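Local coordinates for glycoprotein (Chandipura virus, PDB 5MDM), which probably attaches the virion to host receptors and, in the acidic endosome, rearranges as a class III fusion protein to merge viral and endosomal membranes, at residues Glu8-Asp13 / Ile360-Phe365; Val189-Thr194 / Arg243-His248; Tyr23-Gly28 / Leu282-Cys287; Thr183-Thr188 / Ser206-His211. All coordinates share one frame; numbering follows the deposited sequence.

Overall arrangement
From the N terminus, strand 2-7 leads into residues 8-13, which meet residues 360-365 in contact 1 and close the longest of the four loops, joining two connections between strands. All other contacts fall within it. Next, residues 23-28 are linked by a disulfide to helix 270-295 in contact 3, whose loop in turn encloses contacts 2 and 4. Those two share strand 180-192: contact 4 packs its middle on the turn at 206-211, and contact 2 packs its end on the hairpin 243-248. Their segments alternate along the chain, so the loops cross, with centres about 17 Å apart. Contacts 1 and 3 lie about 22 Å apart between centres.

Contact 1: Glu8-Asp13 / Ile360-Phe365; sequences ENTKLD and IWTQWF
The Gln363 side chain crosses that of Lys11 at about a right angle and reaches the backbone of Leu12, where two interstrand loops of this class III fusion glycoprotein meet, after strand 2-7 and before strand 365-367. CB of Gln363 sits 3.8 Å from CG of Lys11. With CG anti to the backbone N (chi1 -177°) and the chain extended beyond it, CD comes 3.6 Å from O of Leu12, and the amide meets both the N-H and the C=O of Leu12, much as a neighbouring strand would. OE1 accepts from Leu12 N (2.7 Å), with the donor tilted 18° from the side-chain carbonyl plane, while NE2 donates to Leu12 O at 3.2 Å. Both bonds fix the rotation of the amide. Thr10 O receives a nearly straight bond from Thr362 N (3.1 Å) and a weak one from Gln363 N. That same oxygen rides 3.1 Å above the Trp361 ring plane, toward its rim. At the indole edge, CG of Leu12 comes 3.6 Å from CZ3 of Trp361.

Contact 2: Val189-Thr194 / Arg243-His248; sequences VAYDKT and RIQEKH
A chi1 of 61° sets CG of Tyr191 between its own backbone N and carbonyl carbon, so that the ring leans toward Ile244. CG2 of Ile244 comes 3.6 Å from CE2 of Tyr191, and the two side chains pass at a slant. Gln245 has CG anti to the backbone N (chi1 -160°) and extends from there, bringing NE2 within 3.7 Å of CE1 of Tyr191. The amide and ring planes stand 79° apart, so the pair is not stacked. Val189, two residues back on the strand, reaches Ile244 tip to tip, its CG1 4.1 Å from CG2 of Ile244. This is a short beta-hairpin with weakly formed strands, packed on an antiparallel sheet: Ile244 N bonds to Lys247 O at 2.7 Å and Lys247 N to Ile244 O at 3.1 Å, with Gln245 and Glu246 at the turn, both with positive phi. Strand 180-192, flanked by strands 36-49 and 202-205, supplies the other side. The polar end of Gln245 is held chiefly by the backbone N of Ile197, which donates to OE1, and the backbone N of Gln245 bonds to OE2 of Glu39. At the strand's end, Asp192 OD2 accepts from Thr194 N in an Asx turn, the nitrogen 3.1 Å away on the anti side of the carboxylate.

Contact 3: Tyr23-Gly28 / Leu282-Cys287; sequences YCPMGG and LDYSLC
Cys24 and Cys287 form a disulfide that staples the loop between strands 15-16 and 36-49 to the long helix 270-295, part of a region that probably serves trimerization. The S-S bond has a left-handed twist, chi3 -75°. SG of Cys287 stands anti to its backbone N (chi1 -172°) and points off the helix, whereas SG of Cys24 lies beside its own backbone N. The bridge holds CB of Cys24 3.7 Å from CB of Cys287. Nearly one helical turn earlier, Tyr284 supplies the third large surface. Its ring turns an edge toward the loop, and CB of Cys24 lies 3.8 Å from its CD2. Leu308 lies against Cys287, while Leu282, on the same helix, packs on Trp30 of the second subunit. A cis peptide bond joins Cys24 to Pro25, whose side chain crosses that of Tyr284 at about a right angle. The carbonyl oxygen of Cys24 lies at the edge of the Tyr284 ring, near its plane, 3.4 Å from CE2 of Tyr284.

Contact 4: Thr183-Thr188 / Ser206-His211; sequences TPLTVT and SKYHSH. With SO4 (sulfate ion), chain G.
Residues 183-188, the middle of strand 180-192, run past a tight turn at residues 206-209, closed by Ser206 N to His209 O (2.9 Å) and His209 N to Ser206 O (3.2 Å); across the contact, CA of Val187 and CA of Ser206 lie 4.9 Å apart. The turn follows strand 202-205, the neighbour of strand 180-192 in an antiparallel sheet. Leu185 does most of the packing. With CG anti to the backbone N (chi1 -176°), it spreads its two methyls over the turn: CD1 comes 3.5 Å from CD2 of Tyr208, and CD2 meets the edge of the His209 ring at CE1, 3.8 Å away. Next along the strand, Thr186 N donates to sulfate O1 at 2.8 Å and Thr186 OG1 to O3 at 3.2 Å. Lys207 curls past the ion, its CD 3.2 Å from O2 of the sulfate and its NZ nearby but not hydrogen-bonded to it. Apolar packing thus joins strand to turn, while a backbone N-H, a hydroxyl and probably a nearby positive charge suit the spot to an anion, here most likely from the crystallisation liquor.

Contact 1: Glu8-Asp13 / Ile360-Phe365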
loop_
_atom_site.group_PDB
_atom_site.type_symbol
_atom_site.label_atom_id
_atom_site.label_comp_id
_atom_site.label_asym_id
_atom_site.label_seq_id
_atom_site.Cartn_x
_atom_site.Cartn_y
_atom_site.Cartn_z
ATOM N N GLU A 8 31.559 -0.763 -14.609
ATOM C CA GLU A 8 32.235 -1.910 -14.009
ATOM C C GLU A 8 33.648 -1.589 -13.523
ATOM O O GLU A 8 34.007 -1.909 -12.392
ATOM C CB GLU A 8 32.250 -3.098 -14.975
ATOM C CG GLU A 8 32.733 -2.770 -16.371
ATOM C CD GLU A 8 32.605 -3.943 -17.321
ATOM O OE1 GLU A 8 32.063 -4.995 -16.913
ATOM O OE2 GLU A 8 33.050 -3.809 -18.481
ATOM N N ASN A 9 34.440 -0.942 -14.373
ATOM C CA ASN A 9 35.810 -0.592 -14.016
ATOM C C ASN A 9 35.869 0.586 -13.047
ATOM O O ASN A 9 35.002 1.458 -13.059
ATOM C CB ASN A 9 36.641 -0.298 -15.269
ATOM C CG ASN A 9 36.427 -1.328 -16.365
ATOM O OD1 ASN A 9 35.642 -1.109 -17.289
ATOM N ND2 ASN A 9 37.116 -2.460 -16.260
ATOM N N THR A 10 36.900 0.598 -12.210
ATOM C CA THR A 10 37.072 1.640 -11.207
ATOM C C THR A 10 37.712 2.873 -11.828
ATOM O O THR A 10 37.761 3.938 -11.214
ATOM C CB THR A 10 37.952 1.147 -10.047
ATOM O OG1 THR A 10 39.296 0.956 -10.507
ATOM C CG2 THR A 10 37.425 -0.168 -9.506
ATOM N N LYS A 11 38.213 2.708 -13.049
ATOM C CA LYS A 11 38.797 3.803 -13.813
ATOM C C LYS A 11 38.301 3.730 -15.251
ATOM O O LYS A 11 38.142 2.641 -15.807
ATOM C CB LYS A 11 40.329 3.736 -13.790
ATOM C CG LYS A 11 40.958 3.901 -12.411
ATOM C CD LYS A 11 42.472 3.786 -12.476
ATOM C CE LYS A 11 43.079 4.886 -13.342
ATOM N NZ LYS A 11 44.575 4.858 -13.357
ATOM N N LEU A 12 38.053 4.890 -15.848
ATOM C CA LEU A 12 37.629 4.954 -17.239
ATOM C C LEU A 12 38.483 5.949 -18.016
ATOM O O LEU A 12 39.043 6.883 -17.442
ATOM C CB LEU A 12 36.151 5.343 -17.336
ATOM C CG LEU A 12 35.136 4.349 -16.772
ATOM C CD1 LEU A 12 33.730 4.916 -16.875
ATOM C CD2 LEU A 12 35.235 3.010 -17.490
ATOM N N ASP A 13 38.585 5.741 -19.325
ATOM C CA ASP A 13 39.284 6.681 -20.189
ATOM C C ASP A 13 38.343 7.821 -20.573
ATOM O O ASP A 13 37.441 7.647 -21.399
ATOM C CB ASP A 13 39.807 5.973 -21.439
ATOM C CG ASP A 13 40.675 6.872 -22.295
ATOM O OD1 ASP A 13 41.402 7.716 -21.729
ATOM O OD2 ASP A 13 40.628 6.737 -23.537
ATOM N N ILE A 360 34.651 -0.055 -6.382
ATOM C CA ILE A 360 33.835 0.114 -7.580
ATOM C C ILE A 360 34.251 1.332 -8.397
ATOM O O ILE A 360 34.072 1.358 -9.615
ATOM C CB ILE A 360 32.336 0.186 -7.236
ATOM C CG1 ILE A 360 32.016 1.464 -6.458
ATOM C CG2 ILE A 360 31.926 -1.032 -6.431
ATOM C CD1 ILE A 360 30.564 1.567 -6.032
ATOM N N TRP A 361 34.809 2.334 -7.722
ATOM C CA TRP A 361 35.356 3.510 -8.394
ATOM C C TRP A 361 36.454 4.165 -7.558
ATOM O O TRP A 361 36.292 4.363 -6.353
ATOM C CB TRP A 361 34.259 4.531 -8.701
ATOM C CG TRP A 361 34.753 5.650 -9.557
ATOM C CD1 TRP A 361 35.128 6.896 -9.147
ATOM C CD2 TRP A 361 34.954 5.614 -10.973
ATOM N NE1 TRP A 361 35.541 7.642 -10.224
ATOM C CE2 TRP A 361 35.447 6.876 -11.357
ATOM C CE3 TRP A 361 34.763 4.636 -11.954
ATOM C CZ2 TRP A 361 35.745 7.188 -12.682
ATOM C CZ3 TRP A 361 35.062 4.947 -13.268
ATOM C CH2 TRP A 361 35.547 6.211 -13.621
ATOM N N THR A 362 37.564 4.511 -8.205
ATOM C CA THR A 362 38.711 5.060 -7.493
ATOM C C THR A 362 39.380 6.220 -8.228
ATOM O O THR A 362 40.386 6.757 -7.764
ATOM C CB THR A 362 39.767 3.983 -7.247
ATOM O OG1 THR A 362 40.875 4.559 -6.548
ATOM C CG2 THR A 362 40.256 3.417 -8.568
ATOM N N GLN A 363 38.821 6.599 -9.373
ATOM C CA GLN A 363 39.382 7.668 -10.196
ATOM C C GLN A 363 38.645 8.985 -9.950
ATOM O O GLN A 363 37.772 9.375 -10.723
ATOM C CB GLN A 363 39.300 7.275 -11.673
ATOM C CG GLN A 363 39.913 8.265 -12.645
ATOM C CD GLN A 363 39.557 7.939 -14.080
ATOM O OE1 GLN A 363 38.798 7.007 -14.349
ATOM N NE2 GLN A 363 40.101 8.708 -15.013
ATOM N N TRP A 364 39.003 9.668 -8.868
ATOM C CA TRP A 364 38.281 10.866 -8.440
ATOM C C TRP A 364 38.846 12.157 -9.029
ATOM O O TRP A 364 40.061 12.339 -9.101
ATOM C CB TRP A 364 38.263 10.940 -6.914
ATOM C CG TRP A 364 37.726 9.700 -6.293
ATOM C CD1 TRP A 364 38.442 8.631 -5.840
ATOM C CD2 TRP A 364 36.350 9.384 -6.078
ATOM N NE1 TRP A 364 37.594 7.670 -5.345
ATOM C CE2 TRP A 364 36.303 8.110 -5.481
ATOM C CE3 TRP A 364 35.151 10.056 -6.332
ATOM C CZ2 TRP A 364 35.104 7.494 -5.132
ATOM C CZ3 TRP A 364 33.963 9.447 -5.983
ATOM C CH2 TRP A 364 33.946 8.178 -5.390
ATOM N N PHE A 365 37.956 13.055 -9.441
ATOM C CA PHE A 365 38.370 14.314 -10.051
ATOM C C PHE A 365 38.119 15.503 -9.136
ATOM O O PHE A 365 37.154 15.520 -8.377
ATOM C CB PHE A 365 37.665 14.528 -11.392
ATOM C CG PHE A 365 38.047 13.527 -12.440
ATOM C CD1 PHE A 365 39.287 13.588 -13.054
ATOM C CD2 PHE A 365 37.169 12.523 -12.813
ATOM C CE1 PHE A 365 39.649 12.669 -14.018
ATOM C CE2 PHE A 365 37.524 11.599 -13.780
ATOM C CZ PHE A 365 38.768 11.673 -14.382
#

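Contact 2: Val189-Thr194 / Arg243-His248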
loop_
_atom_site.group_PDB
_atom_site.type_symbol
_atom_site.label_atom_id
_atom_site.label_comp_id
_atom_site.label_asym_id
_atom_site.label_seq_id
_atom_site.Cartn_x
_atom_site.Cartn_y
_atom_site.Cartn_z
ATOM N N VAL A 189 16.016 -13.988 -24.408
ATOM C CA VAL A 189 17.289 -14.498 -23.933
ATOM C C VAL A 189 18.414 -13.794 -24.671
ATOM O O VAL A 189 18.430 -13.766 -25.895
ATOM C CB VAL A 189 17.405 -16.011 -24.203
ATOM C CG1 VAL A 189 18.770 -16.517 -23.808
ATOM C CG2 VAL A 189 16.326 -16.772 -23.460
ATOM N N ALA A 190 19.354 -13.221 -23.930
ATOM C CA ALA A 190 20.541 -12.617 -24.532
ATOM C C ALA A 190 21.789 -13.407 -24.150
ATOM O O ALA A 190 21.999 -13.741 -22.985
ATOM C CB ALA A 190 20.680 -11.169 -24.105
ATOM N N TYR A 191 22.619 -13.709 -25.137
ATOM C CA TYR A 191 23.791 -14.529 -24.889
ATOM C C TYR A 191 24.901 -14.230 -25.876
ATOM O O TYR A 191 24.655 -13.674 -26.946
ATOM C CB TYR A 191 23.422 -16.008 -24.962
ATOM C CG TYR A 191 22.891 -16.453 -26.307
ATOM C CD1 TYR A 191 23.737 -16.973 -27.273
ATOM C CD2 TYR A 191 21.540 -16.365 -26.601
ATOM C CE1 TYR A 191 23.250 -17.387 -28.496
ATOM C CE2 TYR A 191 21.045 -16.773 -27.820
ATOM C CZ TYR A 191 21.900 -17.285 -28.763
ATOM O OH TYR A 191 21.406 -17.695 -29.978
ATOM N N ASP A 192 26.123 -14.608 -25.514
ATOM C CA ASP A 192 27.267 -14.384 -26.384
ATOM C C ASP A 192 27.163 -15.271 -27.623
ATOM O O ASP A 192 27.145 -16.499 -27.525
ATOM C CB ASP A 192 28.574 -14.634 -25.633
ATOM C CG ASP A 192 29.769 -14.024 -26.332
ATOM O OD1 ASP A 192 30.601 -13.398 -25.641
ATOM O OD2 ASP A 192 29.875 -14.169 -27.569
ATOM N N LYS A 193 27.086 -14.627 -28.783
ATOM C CA LYS A 193 26.855 -15.299 -30.060
ATOM C C LYS A 193 27.915 -16.354 -30.364
ATOM O O LYS A 193 27.631 -17.374 -30.992
ATOM C CB LYS A 193 26.830 -14.258 -31.181
ATOM C CG LYS A 193 26.416 -14.786 -32.534
ATOM C CD LYS A 193 26.752 -13.784 -33.635
ATOM C CE LYS A 193 26.041 -12.452 -33.432
ATOM N NZ LYS A 193 26.381 -11.481 -34.513
ATOM N N THR A 194 29.135 -16.103 -29.903
ATOM C CA THR A 194 30.281 -16.927 -30.259
ATOM C C THR A 194 30.462 -18.122 -29.326
ATOM O O THR A 194 30.702 -19.240 -29.778
ATOM C CB THR A 194 31.566 -16.090 -30.241
ATOM O OG1 THR A 194 32.238 -16.272 -28.988
ATOM C CG2 THR A 194 31.232 -14.616 -30.428
ATOM N N ARG A 243 14.000 -24.149 -27.618
ATOM C CA ARG A 243 15.418 -24.181 -27.941
ATOM C C ARG A 243 16.024 -22.784 -28.062
ATOM O O ARG A 243 15.397 -21.867 -28.584
ATOM C CB ARG A 243 15.657 -24.962 -29.233
ATOM C CG ARG A 243 15.251 -26.427 -29.170
ATOM C CD ARG A 243 15.451 -27.108 -30.519
ATOM N NE ARG A 243 15.211 -28.548 -30.458
ATOM C CZ ARG A 243 15.465 -29.395 -31.453
ATOM N NH1 ARG A 243 15.970 -28.949 -32.597
ATOM N NH2 ARG A 243 15.216 -30.692 -31.305
ATOM N N ILE A 244 17.248 -22.640 -27.563
ATOM C CA ILE A 244 18.027 -21.420 -27.708
ATOM C C ILE A 244 19.393 -21.842 -28.212
ATOM O O ILE A 244 19.995 -22.765 -27.663
ATOM C CB ILE A 244 18.191 -20.681 -26.367
ATOM C CG1 ILE A 244 16.842 -20.155 -25.871
ATOM C CG2 ILE A 244 19.195 -19.545 -26.496
ATOM C CD1 ILE A 244 16.186 -19.145 -26.792
ATOM N N GLN A 245 19.877 -21.167 -29.253
ATOM C CA GLN A 245 21.076 -21.595 -29.974
ATOM C C GLN A 245 20.933 -23.059 -30.364
ATOM O O GLN A 245 21.852 -23.857 -30.182
ATOM C CB GLN A 245 22.348 -21.378 -29.148
ATOM C CG GLN A 245 23.620 -21.338 -29.986
ATOM C CD GLN A 245 24.867 -21.118 -29.155
ATOM O OE1 GLN A 245 25.169 -21.897 -28.250
ATOM N NE2 GLN A 245 25.599 -20.051 -29.458
ATOM N N GLU A 246 19.749 -23.392 -30.874
ATOM C CA GLU A 246 19.414 -24.733 -31.346
ATOM C C GLU A 246 19.650 -25.826 -30.304
ATOM O O GLU A 246 19.964 -26.964 -30.639
ATOM C CB GLU A 246 20.141 -25.039 -32.659
ATOM C CG GLU A 246 19.685 -24.164 -33.818
ATOM C CD GLU A 246 20.460 -24.424 -35.096
ATOM O OE1 GLU A 246 20.321 -23.623 -36.044
ATOM O OE2 GLU A 246 21.204 -25.427 -35.158
ATOM N N LYS A 247 19.493 -25.473 -29.036
ATOM C CA LYS A 247 19.625 -26.438 -27.953
ATOM C C LYS A 247 18.519 -26.193 -26.942
ATOM O O LYS A 247 18.123 -25.048 -26.718
ATOM C CB LYS A 247 20.983 -26.294 -27.258
ATOM C CG LYS A 247 22.191 -26.552 -28.142
ATOM C CD LYS A 247 23.456 -26.063 -27.464
ATOM C CE LYS A 247 23.514 -26.534 -26.015
ATOM N NZ LYS A 247 24.655 -25.935 -25.262
ATOM N N HIS A 248 18.022 -27.274 -26.347
ATOM C CA HIS A 248 17.077 -27.200 -25.235
ATOM C C HIS A 248 17.499 -26.173 -24.165
ATOM O O HIS A 248 18.564 -26.294 -23.557
ATOM C CB HIS A 248 16.958 -28.585 -24.607
ATOM C CG HIS A 248 18.270 -29.297 -24.479
ATOM N ND1 HIS A 248 18.825 -30.027 -25.509
ATOM C CD2 HIS A 248 19.146 -29.379 -23.448
ATOM C CE1 HIS A 248 19.981 -30.532 -25.117
ATOM N NE2 HIS A 248 20.199 -30.157 -23.869
#

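Contact 3: Tyr23-Gly28 / Leu282-Cys287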
loop_
_atom_site.group_PDB
_atom_site.type_symbol
_atom_site.label_atom_id
_atom_site.label_comp_id
_atom_site.label_asym_id
_atom_site.label_seq_id
_atom_site.Cartn_x
_atom_site.Cartn_y
_atom_site.Cartn_z
ATOM N N TYR A 23 22.014 10.809 -25.379
ATOM C CA TYR A 23 21.571 9.423 -25.319
ATOM C C TYR A 23 20.592 9.257 -24.162
ATOM O O TYR A 23 20.938 8.700 -23.122
ATOM C CB TYR A 23 22.761 8.480 -25.152
ATOM C CG TYR A 23 23.690 8.447 -26.345
ATOM C CD1 TYR A 23 23.480 7.552 -27.386
ATOM C CD2 TYR A 23 24.779 9.309 -26.430
ATOM C CE1 TYR A 23 24.327 7.516 -28.481
ATOM C CE2 TYR A 23 25.632 9.282 -27.525
ATOM C CZ TYR A 23 25.400 8.382 -28.546
ATOM O OH TYR A 23 26.238 8.347 -29.638
ATOM N N CYS A 24 19.372 9.750 -24.347
ATOM C CA CYS A 24 18.371 9.744 -23.288
ATOM C C CYS A 24 17.250 8.748 -23.543
ATOM O O CYS A 24 16.622 8.759 -24.602
ATOM C CB CYS A 24 17.776 11.140 -23.111
ATOM S SG CYS A 24 18.898 12.314 -22.382
ATOM N N PRO A 25 16.991 7.879 -22.562
ATOM C CA PRO A 25 17.788 7.785 -21.342
ATOM C C PRO A 25 18.954 6.846 -21.598
ATOM O O PRO A 25 18.905 6.089 -22.565
ATOM C CB PRO A 25 16.817 7.151 -20.357
ATOM C CG PRO A 25 15.979 6.265 -21.216
ATOM C CD PRO A 25 15.847 6.954 -22.549
ATOM N N MET A 26 19.986 6.892 -20.764
ATOM C CA MET A 26 21.160 6.063 -21.006
ATOM C C MET A 26 20.836 4.588 -20.814
ATOM O O MET A 26 20.213 4.190 -19.826
ATOM C CB MET A 26 22.336 6.484 -20.121
ATOM C CG MET A 26 23.641 5.768 -20.448
ATOM S SD MET A 26 24.219 6.069 -22.126
ATOM C CE MET A 26 24.563 7.828 -22.046
ATOM N N GLY A 27 21.252 3.780 -21.779
ATOM C CA GLY A 27 21.002 2.356 -21.736
ATOM C C GLY A 27 21.849 1.649 -22.770
ATOM O O GLY A 27 22.509 2.293 -23.586
ATOM N N GLY A 28 21.834 0.320 -22.732
ATOM C CA GLY A 28 22.558 -0.477 -23.703
ATOM C C GLY A 28 21.872 -0.484 -25.054
ATOM O O GLY A 28 22.460 -0.901 -26.053
ATOM N N LEU A 282 9.953 10.754 -16.549
ATOM C CA LEU A 282 10.770 11.657 -15.740
ATOM C C LEU A 282 12.266 11.465 -15.990
ATOM O O LEU A 282 13.015 12.433 -16.035
ATOM C CB LEU A 282 10.445 11.542 -14.243
ATOM C CG LEU A 282 9.117 12.177 -13.812
ATOM C CD1 LEU A 282 8.998 12.217 -12.310
ATOM C CD2 LEU A 282 8.949 13.575 -14.401
ATOM N N ASP A 283 12.698 10.219 -16.158
ATOM C CA ASP A 283 14.093 9.935 -16.461
ATOM C C ASP A 283 14.454 10.584 -17.785
ATOM O O ASP A 283 15.462 11.295 -17.887
ATOM C CB ASP A 283 14.351 8.428 -16.535
ATOM C CG ASP A 283 14.289 7.748 -15.175
ATOM O OD1 ASP A 283 14.259 8.464 -14.150
ATOM O OD2 ASP A 283 14.277 6.493 -15.134
ATOM N N TYR A 284 13.614 10.348 -18.792
ATOM C CA TYR A 284 13.830 10.946 -20.107
ATOM C C TYR A 284 13.892 12.472 -20.061
ATOM O O TYR A 284 14.856 13.086 -20.542
ATOM C CB TYR A 284 12.731 10.526 -21.073
ATOM C CG TYR A 284 12.925 11.058 -22.465
ATOM C CD1 TYR A 284 12.070 12.013 -22.990
ATOM C CD2 TYR A 284 13.968 10.612 -23.248
ATOM C CE1 TYR A 284 12.251 12.505 -24.265
ATOM C CE2 TYR A 284 14.160 11.095 -24.515
ATOM C CZ TYR A 284 13.300 12.041 -25.022
ATOM O OH TYR A 284 13.495 12.521 -26.295
ATOM N N SER A 285 12.865 13.086 -19.486
ATOM C CA SER A 285 12.786 14.540 -19.490
ATOM C C SER A 285 13.841 15.200 -18.602
ATOM O O SER A 285 14.252 16.321 -18.875
ATOM C CB SER A 285 11.376 15.022 -19.140
ATOM O OG SER A 285 10.966 14.524 -17.883
ATOM N N LEU A 286 14.286 14.517 -17.551
ATOM C CA LEU A 286 15.311 15.094 -16.682
ATOM C C LEU A 286 16.668 15.006 -17.361
ATOM O O LEU A 286 17.501 15.907 -17.236
ATOM C CB LEU A 286 15.338 14.417 -15.313
ATOM C CG LEU A 286 14.188 14.800 -14.380
ATOM C CD1 LEU A 286 14.182 13.913 -13.155
ATOM C CD2 LEU A 286 14.273 16.252 -13.991
ATOM N N CYS A 287 16.878 13.914 -18.088
ATOM C CA CYS A 287 18.065 13.776 -18.919
ATOM C C CYS A 287 18.101 14.919 -19.952
ATOM O O CYS A 287 19.080 15.674 -20.047
ATOM C CB CYS A 287 18.043 12.407 -19.596
ATOM S SG CYS A 287 19.516 11.955 -20.476
#

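Contact 4: Thr183-Thr188 / Ser206-His211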
loop_
_atom_site.group_PDB
_atom_site.type_symbol
_atom_site.label_atom_id
_atom_site.label_comp_id
_atom_site.label_asym_id
_atom_site.label_seq_id
_atom_site.Cartn_x
_atom_site.Cartn_y
_atom_site.Cartn_z
ATOM N N THR A 183 -0.129 -14.477 -16.836
ATOM C CA THR A 183 -0.261 -13.699 -18.057
ATOM C C THR A 183 0.790 -14.117 -19.073
ATOM O O THR A 183 1.923 -14.456 -18.711
ATOM C CB THR A 183 -0.152 -12.185 -17.810
ATOM O OG1 THR A 183 -0.437 -11.490 -19.030
ATOM C CG2 THR A 183 1.249 -11.807 -17.356
ATOM N N PRO A 184 0.411 -14.116 -20.355
ATOM C CA PRO A 184 1.385 -14.396 -21.409
ATOM C C PRO A 184 2.448 -13.305 -21.448
ATOM O O PRO A 184 2.205 -12.155 -21.084
ATOM C CB PRO A 184 0.538 -14.397 -22.687
ATOM C CG PRO A 184 -0.701 -13.666 -22.337
ATOM C CD PRO A 184 -0.944 -13.930 -20.886
ATOM N N LEU A 185 3.634 -13.675 -21.901
ATOM C CA LEU A 185 4.787 -12.822 -21.748
ATOM C C LEU A 185 5.839 -13.287 -22.733
ATOM O O LEU A 185 6.147 -14.471 -22.802
ATOM C CB LEU A 185 5.313 -12.983 -20.323
ATOM C CG LEU A 185 6.482 -12.126 -19.868
ATOM C CD1 LEU A 185 6.058 -10.679 -19.861
ATOM C CD2 LEU A 185 6.928 -12.555 -18.490
ATOM N N THR A 186 6.378 -12.371 -23.520
ATOM C CA THR A 186 7.547 -12.702 -24.312
ATOM C C THR A 186 8.769 -12.534 -23.423
ATOM O O THR A 186 9.013 -11.451 -22.874
ATOM C CB THR A 186 7.682 -11.808 -25.549
ATOM O OG1 THR A 186 6.598 -12.069 -26.443
ATOM C CG2 THR A 186 8.983 -12.091 -26.269
ATOM N N VAL A 187 9.511 -13.621 -23.249
ATOM C CA VAL A 187 10.772 -13.570 -22.527
ATOM C C VAL A 187 11.898 -13.662 -23.540
ATOM O O VAL A 187 11.875 -14.510 -24.422
ATOM C CB VAL A 187 10.892 -14.698 -21.493
ATOM C CG1 VAL A 187 12.276 -14.706 -20.877
ATOM C CG2 VAL A 187 9.841 -14.525 -20.415
ATOM N N THR A 188 12.869 -12.765 -23.423
ATOM C CA THR A 188 13.979 -12.700 -24.359
ATOM C C THR A 188 15.279 -13.137 -23.705
ATOM O O THR A 188 15.604 -12.715 -22.593
ATOM C CB THR A 188 14.167 -11.284 -24.890
ATOM O OG1 THR A 188 12.979 -10.869 -25.575
ATOM C CG2 THR A 188 15.345 -11.231 -25.838
ATOM N N SER A 206 12.291 -9.157 -19.953
ATOM C CA SER A 206 10.887 -9.181 -20.317
ATOM C C SER A 206 10.321 -7.817 -19.987
ATOM O O SER A 206 11.018 -6.984 -19.427
ATOM C CB SER A 206 10.140 -10.269 -19.558
ATOM O OG SER A 206 9.706 -9.792 -18.300
ATOM N N LYS A 207 9.061 -7.577 -20.322
ATOM C CA LYS A 207 8.474 -6.271 -20.051
ATOM C C LYS A 207 8.364 -6.049 -18.546
ATOM O O LYS A 207 8.133 -4.932 -18.085
ATOM C CB LYS A 207 7.110 -6.117 -20.749
ATOM C CG LYS A 207 5.930 -6.821 -20.084
ATOM C CD LYS A 207 5.047 -7.460 -21.130
ATOM C CE LYS A 207 3.569 -7.317 -20.814
ATOM N NZ LYS A 207 2.951 -6.198 -21.591
ATOM N N TYR A 208 8.560 -7.127 -17.792
ATOM C CA TYR A 208 8.414 -7.121 -16.345
ATOM C C TYR A 208 9.726 -7.430 -15.638
ATOM O O TYR A 208 9.830 -7.300 -14.421
ATOM C CB TYR A 208 7.406 -8.191 -15.951
ATOM C CG TYR A 208 6.002 -7.922 -16.408
ATOM C CD1 TYR A 208 5.453 -6.652 -16.322
ATOM C CD2 TYR A 208 5.218 -8.943 -16.912
ATOM C CE1 TYR A 208 4.163 -6.410 -16.732
ATOM C CE2 TYR A 208 3.927 -8.709 -17.325
ATOM C CZ TYR A 208 3.406 -7.439 -17.232
ATOM O OH TYR A 208 2.125 -7.200 -17.648
ATOM N N HIS A 209 10.720 -7.866 -16.400
ATOM C CA HIS A 209 11.965 -8.335 -15.816
ATOM C C HIS A 209 13.180 -7.668 -16.433
ATOM O O HIS A 209 13.465 -7.838 -17.614
ATOM C CB HIS A 209 12.064 -9.847 -15.954
ATOM C CG HIS A 209 10.889 -10.571 -15.382
ATOM N ND1 HIS A 209 9.811 -10.955 -16.147
ATOM C CD2 HIS A 209 10.612 -10.961 -14.117
ATOM C CE1 HIS A 209 8.923 -11.562 -15.380
ATOM N NE2 HIS A 209 9.385 -11.578 -14.143
ATOM N N SER A 210 13.901 -6.914 -15.614
ATOM C CA SER A 210 15.036 -6.145 -16.094
ATOM C C SER A 210 16.340 -6.880 -15.865
ATOM O O SER A 210 16.710 -7.138 -14.722
ATOM C CB SER A 210 15.088 -4.785 -15.399
ATOM O OG SER A 210 16.337 -4.156 -15.625
ATOM N N HIS A 211 17.020 -7.204 -16.963
ATOM C CA HIS A 211 18.364 -7.792 -16.953
ATOM C C HIS A 211 18.546 -8.819 -15.843
ATOM O O HIS A 211 19.177 -8.547 -14.827
ATOM C CB HIS A 211 19.438 -6.698 -16.862
ATOM C CG HIS A 211 20.832 -7.204 -17.066
ATOM N ND1 HIS A 211 21.440 -7.233 -18.303
ATOM C CD2 HIS A 211 21.734 -7.712 -16.192
ATOM C CE1 HIS A 211 22.657 -7.735 -18.181
ATOM N NE2 HIS A 211 22.860 -8.033 -16.911
HETATM S S SO4 G . 4.948 -8.824 -24.562
HETATM O O1 SO4 G . 4.792 -10.019 -23.737
HETATM O O2 SO4 G . 6.076 -8.039 -24.094
HETATM O O3 SO4 G . 5.206 -9.193 -25.950
HETATM O O4 SO4 G . 3.721 -8.046 -24.463
#